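Local coordinates for protein 2-pyrone-4,6-dicarboxylic acid hydrolase, putative (Pseudomonas putida, PDB 2FFI) that probably hydrolyses the lactone ring of 2-pyrone-4,6-dicarboxylate, as a TIM-barrel member of the amidohydrolase family, at residues A[128-133]-A[154-159]; A[160-165]-A[274-279]; A[217-222]-A[256-261]. All coordinates share one frame; numbering follows the deposited sequence.

Overall arrangement
The three contacts lie in two settings of one TIM barrel. Contacts 1 and 3 each join two successive helices of the outer layer, and their centres lie 31 Å apart. Contact 2 instead brings the end of helix 262-276 against strand 163-165. Residues 154-159 run straight into 160-165, so contacts 1 and 2 are neighbours, with centres 14 Å apart and direct packing of L156 and I133 on L161. The centres of contacts 2 and 3 are 21 Å apart, with nearest atoms about 7 Å apart, and the two are tied through the chain because helix 248-258 leads into helix 262-276. Contact 2 involves the beginning of its strand, whereas TIM-barrel active sites generally lie at the strands' C-terminal ends.

Contact 1: A[128-133]-A[154-159]; sequences PLLERI and RALQPY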
# COMPACT_ATOMS: atom_id res chain seq x y z
N PRO A 128 -14.81 16.25 5.74
CA PRO A 128 -15.64 16.23 4.53
C PRO A 128 -15.31 15.07 3.58
O PRO A 128 -16.21 14.51 2.95
CB PRO A 128 -15.37 17.59 3.91
CG PRO A 128 -15.20 18.44 5.11
CD PRO A 128 -14.30 17.61 5.98
N LEU A 129 -14.02 14.73 3.50
CA LEU A 129 -13.52 13.65 2.65
C LEU A 129 -13.56 12.31 3.37
O LEU A 129 -13.93 11.29 2.79
CB LEU A 129 -12.09 13.96 2.21
CG LEU A 129 -11.34 13.07 1.21
CD1 LEU A 129 -10.78 11.87 1.90
CD2 LEU A 129 -12.25 12.69 0.06
N LEU A 130 -13.17 12.32 4.64
CA LEU A 130 -13.17 11.10 5.44
C LEU A 130 -14.57 10.48 5.51
O LEU A 130 -14.71 9.26 5.59
CB LEU A 130 -12.66 11.40 6.85
CG LEU A 130 -11.21 11.88 6.87
CD1 LEU A 130 -10.83 12.37 8.25
CD2 LEU A 130 -10.29 10.76 6.42
N GLU A 131 -15.60 11.33 5.50
CA GLU A 131 -16.97 10.81 5.54
C GLU A 131 -17.31 10.23 4.17
O GLU A 131 -17.95 9.19 4.08
CB GLU A 131 -17.98 11.91 5.89
CG GLU A 131 -17.75 12.61 7.23
CD GLU A 131 -18.88 13.57 7.57
OE1 GLU A 131 -19.24 14.42 6.72
OE2 GLU A 131 -19.41 13.50 8.71
N ARG A 132 -16.90 10.91 3.10
CA ARG A 132 -17.18 10.44 1.75
C ARG A 132 -16.65 9.02 1.53
O ARG A 132 -17.37 8.17 1.01
CB ARG A 132 -16.56 11.35 0.68
CG ARG A 132 -17.20 12.74 0.49
CD ARG A 132 -18.61 12.65 -0.07
NE ARG A 132 -19.54 12.14 0.93
CZ ARG A 132 -19.91 12.82 2.02
NH1 ARG A 132 -20.76 12.27 2.89
NH2 ARG A 132 -19.45 14.05 2.22
N ILE A 133 -15.40 8.76 1.94
CA ILE A 133 -14.82 7.43 1.73
C ILE A 133 -15.44 6.40 2.66
O ILE A 133 -15.45 5.22 2.35
CB ILE A 133 -13.28 7.39 1.93
CG1 ILE A 133 -12.95 6.95 3.35
CG2 ILE A 133 -12.68 8.74 1.63
CD1 ILE A 133 -11.49 6.61 3.54
N ARG A 154 -5.14 6.87 15.25
CA ARG A 154 -6.08 7.22 16.30
C ARG A 154 -6.99 8.38 15.91
O ARG A 154 -8.04 8.60 16.51
CB ARG A 154 -5.34 7.56 17.61
CG ARG A 154 -5.21 6.37 18.57
CD ARG A 154 -4.76 6.81 19.96
NE ARG A 154 -3.31 6.99 20.07
CZ ARG A 154 -2.45 6.04 20.43
NH1 ARG A 154 -1.16 6.32 20.49
NH2 ARG A 154 -2.88 4.82 20.75
N ALA A 155 -6.57 9.12 14.88
CA ALA A 155 -7.35 10.24 14.39
C ALA A 155 -8.44 9.71 13.45
O ALA A 155 -9.56 10.21 13.44
CB ALA A 155 -6.45 11.22 13.66
N LEU A 156 -8.10 8.70 12.66
CA LEU A 156 -9.04 8.11 11.72
C LEU A 156 -9.85 7.01 12.40
O LEU A 156 -10.81 6.47 11.84
CB LEU A 156 -8.31 7.49 10.53
CG LEU A 156 -7.47 8.42 9.67
CD1 LEU A 156 -6.65 7.60 8.71
CD2 LEU A 156 -8.36 9.39 8.93
N GLN A 157 -9.44 6.68 13.62
CA GLN A 157 -10.07 5.66 14.43
C GLN A 157 -11.58 5.87 14.60
O GLN A 157 -12.38 4.97 14.34
CB GLN A 157 -9.37 5.63 15.81
CG GLN A 157 -9.35 4.30 16.53
CD GLN A 157 -8.28 3.36 16.01
OE1 GLN A 157 -8.30 2.97 14.84
NE2 GLN A 157 -7.35 2.99 16.88
N PRO A 158 -12.00 7.08 15.02
CA PRO A 158 -13.43 7.38 15.23
C PRO A 158 -14.31 7.20 14.01
O PRO A 158 -15.45 6.74 14.13
CB PRO A 158 -13.40 8.83 15.70
CG PRO A 158 -12.22 9.38 14.96
CD PRO A 158 -11.19 8.30 15.17
N TYR A 159 -13.79 7.55 12.84
CA TYR A 159 -14.53 7.45 11.58
C TYR A 159 -14.96 6.03 11.25
O TYR A 159 -15.70 5.82 10.28
CB TYR A 159 -13.70 8.02 10.44
CG TYR A 159 -13.41 9.50 10.60
CD1 TYR A 159 -14.31 10.46 10.14
CD2 TYR A 159 -12.24 9.94 11.22
CE1 TYR A 159 -14.05 11.82 10.30
CE2 TYR A 159 -11.97 11.29 11.39
CZ TYR A 159 -12.88 12.22 10.93
OH TYR A 159 -12.59 13.55 11.09
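L130 meets Y159 and L156 where two successive helices of the outer layer of the TIM barrel, 127-136 and 149-156, lie side by side, the second of them running out into a turn. The L130 CD1 methyl sits over one face of the Y159 ring in a CH-pi contact, 3.7 Å from the ring centroid and 27° off the ring normal. The methyl is displaced from the centre toward the phenol end, and L130 CD1 comes within 3.4 Å of Y159 CZ. Nearer the root of the leucine, L130 CB covers another part of the ring, 3.7 Å from Y159 CE1, so that the aliphatic chain spans the aromatic surface. The second branch reaches L156: L130 CD2 meets L156 CD2 at 3.4 Å, methyl to methyl, the two leucine side chains crossing at about a right angle.

Replacing Y159 with an alanine would probably uncover the CB and CD1 flank of L130 and open a gap between the helix and the turn.

The tyrosine is positioned by the way the chain leaves helix 149-156. Residues 157-159 keep helical backbone angles without the regular bonds, and a weak hydrogen bond runs from Y159 N to L156 O. With its CG anti to the carbonyl carbon (chi1 -63°), Y159 turns its ring toward helix 127-136. Beneath this pair, L156 also packs on V140 and L142 of strand 139-142 and on I163, linking the helix contact to the barrel wall; E131, next to L130, forms a salt bridge with R127. The L156 backbone carbonyl carbon C lies at the edge of the Y159 ring, in its plane.

Contact 2: A[160-165]-A[274-279]; sequences GLDIVI and RALFGF
D162 and L276 make the closest backbone approach, their CA atoms 8.7 Å apart, where the start of strand 163-165 faces the last turn of helix 262-276. The helix ends there in a Schellman motif: F279 N bonds to R274 O and G278 N to A275 O, each at 2.9 Å, with G278 at positive phi as the C-prime residue. L276, in the final turn, extends toward the strand with its CG anti to the backbone N (chi1 -164°), and its two methyls divide between two residues. L276 CD2 packs on V164 CG2 at 3.5 Å, while L276 CD1 lies alongside the carboxylate, 3.9 Å from D162 OD1. W195 of the adjacent strand 194-199 touches all three side chains. Across the strand, I163 points away from L276 and packs on helix 149-156, so this stretch of barrel wall is covered from both sides.

No hydrogen bond joins the segments, and methyl packing carries the contact; the D162 carboxylate borders it, and its charge may be partly offset by K193, whose NZ forms a long, weak ion pair with D162 OD2.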
# COMPACT_ATOMS: atom_id res chain seq x y z
N GLY A 160 -14.49 5.08 12.05
CA GLY A 160 -14.84 3.67 11.87
C GLY A 160 -14.57 3.08 10.51
O GLY A 160 -15.45 2.49 9.87
N LEU A 161 -13.34 3.24 10.04
CA LEU A 161 -13.00 2.70 8.75
C LEU A 161 -11.69 1.94 8.78
O LEU A 161 -10.91 2.04 9.74
CB LEU A 161 -12.98 3.83 7.70
CG LEU A 161 -12.48 5.22 8.08
CD1 LEU A 161 -11.09 5.12 8.68
CD2 LEU A 161 -12.49 6.12 6.87
N ASP A 162 -11.46 1.15 7.75
CA ASP A 162 -10.25 0.36 7.63
C ASP A 162 -9.05 1.26 7.44
O ASP A 162 -9.09 2.23 6.67
CB ASP A 162 -10.37 -0.62 6.46
CG ASP A 162 -11.44 -1.68 6.68
OD1 ASP A 162 -12.02 -2.15 5.67
OD2 ASP A 162 -11.69 -2.05 7.85
N ILE A 163 -7.97 0.94 8.15
CA ILE A 163 -6.75 1.71 8.06
C ILE A 163 -5.61 0.78 7.66
O ILE A 163 -5.29 -0.18 8.38
CB ILE A 163 -6.41 2.36 9.41
CG1 ILE A 163 -7.59 3.22 9.88
CG2 ILE A 163 -5.13 3.18 9.27
CD1 ILE A 163 -7.51 3.64 11.35
N VAL A 164 -5.01 1.07 6.50
CA VAL A 164 -3.89 0.31 5.96
C VAL A 164 -2.58 1.08 6.12
O VAL A 164 -2.44 2.17 5.56
CB VAL A 164 -4.09 0.04 4.45
CG1 VAL A 164 -2.89 -0.73 3.92
CG2 VAL A 164 -5.36 -0.75 4.22
N ILE A 165 -1.63 0.49 6.85
CA ILE A 165 -0.32 1.09 7.10
C ILE A 165 0.73 0.56 6.13
O ILE A 165 0.92 -0.64 6.01
CB ILE A 165 0.13 0.82 8.55
CG1 ILE A 165 -0.88 1.43 9.52
CG2 ILE A 165 1.46 1.47 8.85
CD1 ILE A 165 -0.61 1.07 10.93
N ARG A 274 -7.03 -10.51 -0.51
CA ARG A 274 -8.27 -10.92 -1.19
C ARG A 274 -9.53 -10.44 -0.47
O ARG A 274 -10.57 -10.22 -1.10
CB ARG A 274 -8.31 -12.45 -1.33
CG ARG A 274 -9.63 -13.00 -1.86
CD ARG A 274 -9.50 -14.48 -2.13
NE ARG A 274 -9.03 -15.17 -0.94
CZ ARG A 274 -9.70 -15.20 0.21
NH1 ARG A 274 -9.20 -15.84 1.26
NH2 ARG A 274 -10.87 -14.59 0.30
N ALA A 275 -9.45 -10.29 0.84
CA ALA A 275 -10.59 -9.82 1.61
C ALA A 275 -10.71 -8.30 1.49
O ALA A 275 -11.71 -7.79 0.98
CB ALA A 275 -10.45 -10.23 3.06
N LEU A 276 -9.69 -7.58 1.94
CA LEU A 276 -9.69 -6.11 1.91
C LEU A 276 -10.04 -5.51 0.55
O LEU A 276 -10.76 -4.51 0.48
CB LEU A 276 -8.32 -5.58 2.34
CG LEU A 276 -8.26 -4.10 2.72
CD1 LEU A 276 -9.01 -3.94 4.03
CD2 LEU A 276 -6.82 -3.64 2.86
N PHE A 277 -9.54 -6.11 -0.52
CA PHE A 277 -9.82 -5.58 -1.85
C PHE A 277 -10.91 -6.34 -2.56
O PHE A 277 -11.15 -6.13 -3.74
CB PHE A 277 -8.55 -5.59 -2.73
CG PHE A 277 -7.45 -4.74 -2.19
CD1 PHE A 277 -6.56 -5.25 -1.27
CD2 PHE A 277 -7.35 -3.39 -2.55
CE1 PHE A 277 -5.58 -4.46 -0.71
CE2 PHE A 277 -6.38 -2.58 -1.99
CZ PHE A 277 -5.49 -3.11 -1.06
N GLY A 278 -11.58 -7.24 -1.85
CA GLY A 278 -12.64 -8.00 -2.47
C GLY A 278 -12.29 -8.62 -3.82
O GLY A 278 -12.76 -8.16 -4.86
N PHE A 279 -11.46 -9.66 -3.79
CA PHE A 279 -11.08 -10.37 -5.00
C PHE A 279 -11.88 -11.65 -5.09
O PHE A 279 -11.39 -12.68 -5.53
CB PHE A 279 -9.59 -10.67 -4.98
CG PHE A 279 -8.75 -9.59 -5.57
CD1 PHE A 279 -8.82 -9.30 -6.93
CD2 PHE A 279 -7.90 -8.84 -4.78
CE1 PHE A 279 -8.05 -8.29 -7.48
CE2 PHE A 279 -7.12 -7.83 -5.33
CZ PHE A 279 -7.20 -7.55 -6.68

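Contact 3: A[217-222]-A[256-261]; sequences QALCAL and EALGCS
Two successive helices of the barrel's outer layer, 208-225 and 248-258, meet where L219 of the first packs against L258 at the C-terminal end of the second and C260 just beyond it. A single methyl does the touching: L219 CD1 lies 3.5 Å from L258 CD1 and 3.5 Å from C260 SG. These two partners are themselves 4.2 Å apart, C260 SG to L258 CD1, so the three groups form a compact apolar triangle, and seen from the L219 methyl they subtend about 74°. The leucine side chains cross at roughly a right angle and meet methyl to methyl. In L219 the CD1 branch is anti to CA (chi2 -177°), which carries that methyl to the far end of the side chain, with L219 CA and L258 CA 8.3 Å apart.

In the TIM-barrel fold these helices flank strand 231-234, which lies between them in the chain, and L219 also packs inward on L231 of that strand. L222, one turn further along, touches L231 as well as F182 and L185 of helix 182-185, while A218 rests on F182.

The second partner of L219 depends on how helix 248-258 stops. G259, whose N makes a weak hydrogen bond to E256 O, is the first residue to leave the helix, at positive phi. The chain then extends through C260, and with SG anti to the carbonyl carbon (chi1 -60°) this residue brings its sulfur to the same methyl that L258 meets. S261 follows at the N-cap position of helix 262-276, and C260 O accepts a hydrogen bond from R265 NH1 in that helix's first turn.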
# COMPACT_ATOMS: atom_id res chain seq x y z
N GLN A 217 11.87 -9.70 12.41
CA GLN A 217 11.39 -9.50 13.76
C GLN A 217 10.04 -8.79 13.73
O GLN A 217 9.09 -9.18 14.41
CB GLN A 217 12.40 -8.66 14.54
CG GLN A 217 13.78 -9.28 14.63
CD GLN A 217 13.82 -10.50 15.52
OE1 GLN A 217 14.84 -11.20 15.61
NE2 GLN A 217 12.70 -10.77 16.20
N ALA A 218 9.96 -7.74 12.92
CA ALA A 218 8.76 -6.93 12.77
C ALA A 218 7.54 -7.77 12.41
O ALA A 218 6.46 -7.59 12.98
CB ALA A 218 8.98 -5.84 11.71
N LEU A 219 7.71 -8.68 11.46
CA LEU A 219 6.63 -9.55 11.02
C LEU A 219 6.11 -10.37 12.19
O LEU A 219 4.93 -10.33 12.50
CB LEU A 219 7.11 -10.51 9.93
CG LEU A 219 6.20 -10.65 8.70
CD1 LEU A 219 6.78 -11.69 7.76
CD2 LEU A 219 4.80 -11.02 9.12
N CYS A 220 7.00 -11.11 12.83
CA CYS A 220 6.57 -11.92 13.95
C CYS A 220 5.84 -11.11 15.02
O CYS A 220 4.85 -11.57 15.56
CB CYS A 220 7.75 -12.67 14.57
SG CYS A 220 8.49 -13.93 13.46
N ALA A 221 6.32 -9.90 15.31
CA ALA A 221 5.67 -9.08 16.34
C ALA A 221 4.35 -8.51 15.83
O ALA A 221 3.34 -8.49 16.55
CB ALA A 221 6.60 -7.94 16.78
N LEU A 222 4.37 -8.05 14.59
CA LEU A 222 3.19 -7.49 13.96
C LEU A 222 2.06 -8.52 13.94
O LEU A 222 0.99 -8.27 14.48
CB LEU A 222 3.54 -7.03 12.54
CG LEU A 222 3.39 -5.55 12.20
CD1 LEU A 222 3.95 -4.68 13.31
CD2 LEU A 222 4.10 -5.28 10.89
N GLU A 256 10.68 -14.48 0.35
CA GLU A 256 11.05 -15.86 0.60
C GLU A 256 12.04 -15.92 1.76
O GLU A 256 12.04 -16.86 2.55
CB GLU A 256 11.71 -16.44 -0.65
CG GLU A 256 10.96 -16.12 -1.93
CD GLU A 256 10.07 -17.25 -2.38
OE1 GLU A 256 9.03 -17.50 -1.73
OE2 GLU A 256 10.42 -17.90 -3.40
N ALA A 257 12.87 -14.89 1.88
CA ALA A 257 13.87 -14.84 2.94
C ALA A 257 13.28 -14.70 4.34
O ALA A 257 13.84 -15.23 5.30
CB ALA A 257 14.86 -13.71 2.68
N LEU A 258 12.17 -13.98 4.47
CA LEU A 258 11.54 -13.80 5.78
C LEU A 258 11.36 -15.14 6.46
O LEU A 258 11.40 -15.22 7.68
CB LEU A 258 10.17 -13.12 5.62
CG LEU A 258 10.16 -11.68 5.09
CD1 LEU A 258 8.73 -11.23 4.87
CD2 LEU A 258 10.87 -10.77 6.06
N GLY A 259 11.16 -16.18 5.66
CA GLY A 259 10.98 -17.51 6.21
C GLY A 259 9.63 -17.69 6.86
O GLY A 259 9.54 -18.12 8.01
N CYS A 260 8.58 -17.36 6.11
CA CYS A 260 7.21 -17.48 6.59
C CYS A 260 6.67 -18.87 6.33
O CYS A 260 6.86 -19.42 5.24
CB CYS A 260 6.31 -16.46 5.89
SG CYS A 260 6.82 -14.76 6.13
N SER A 261 6.00 -19.44 7.33
CA SER A 261 5.42 -20.77 7.18
C SER A 261 4.39 -20.74 6.05
O SER A 261 3.87 -19.69 5.70
CB SER A 261 4.73 -21.19 8.49
OG SER A 261 3.63 -20.37 8.79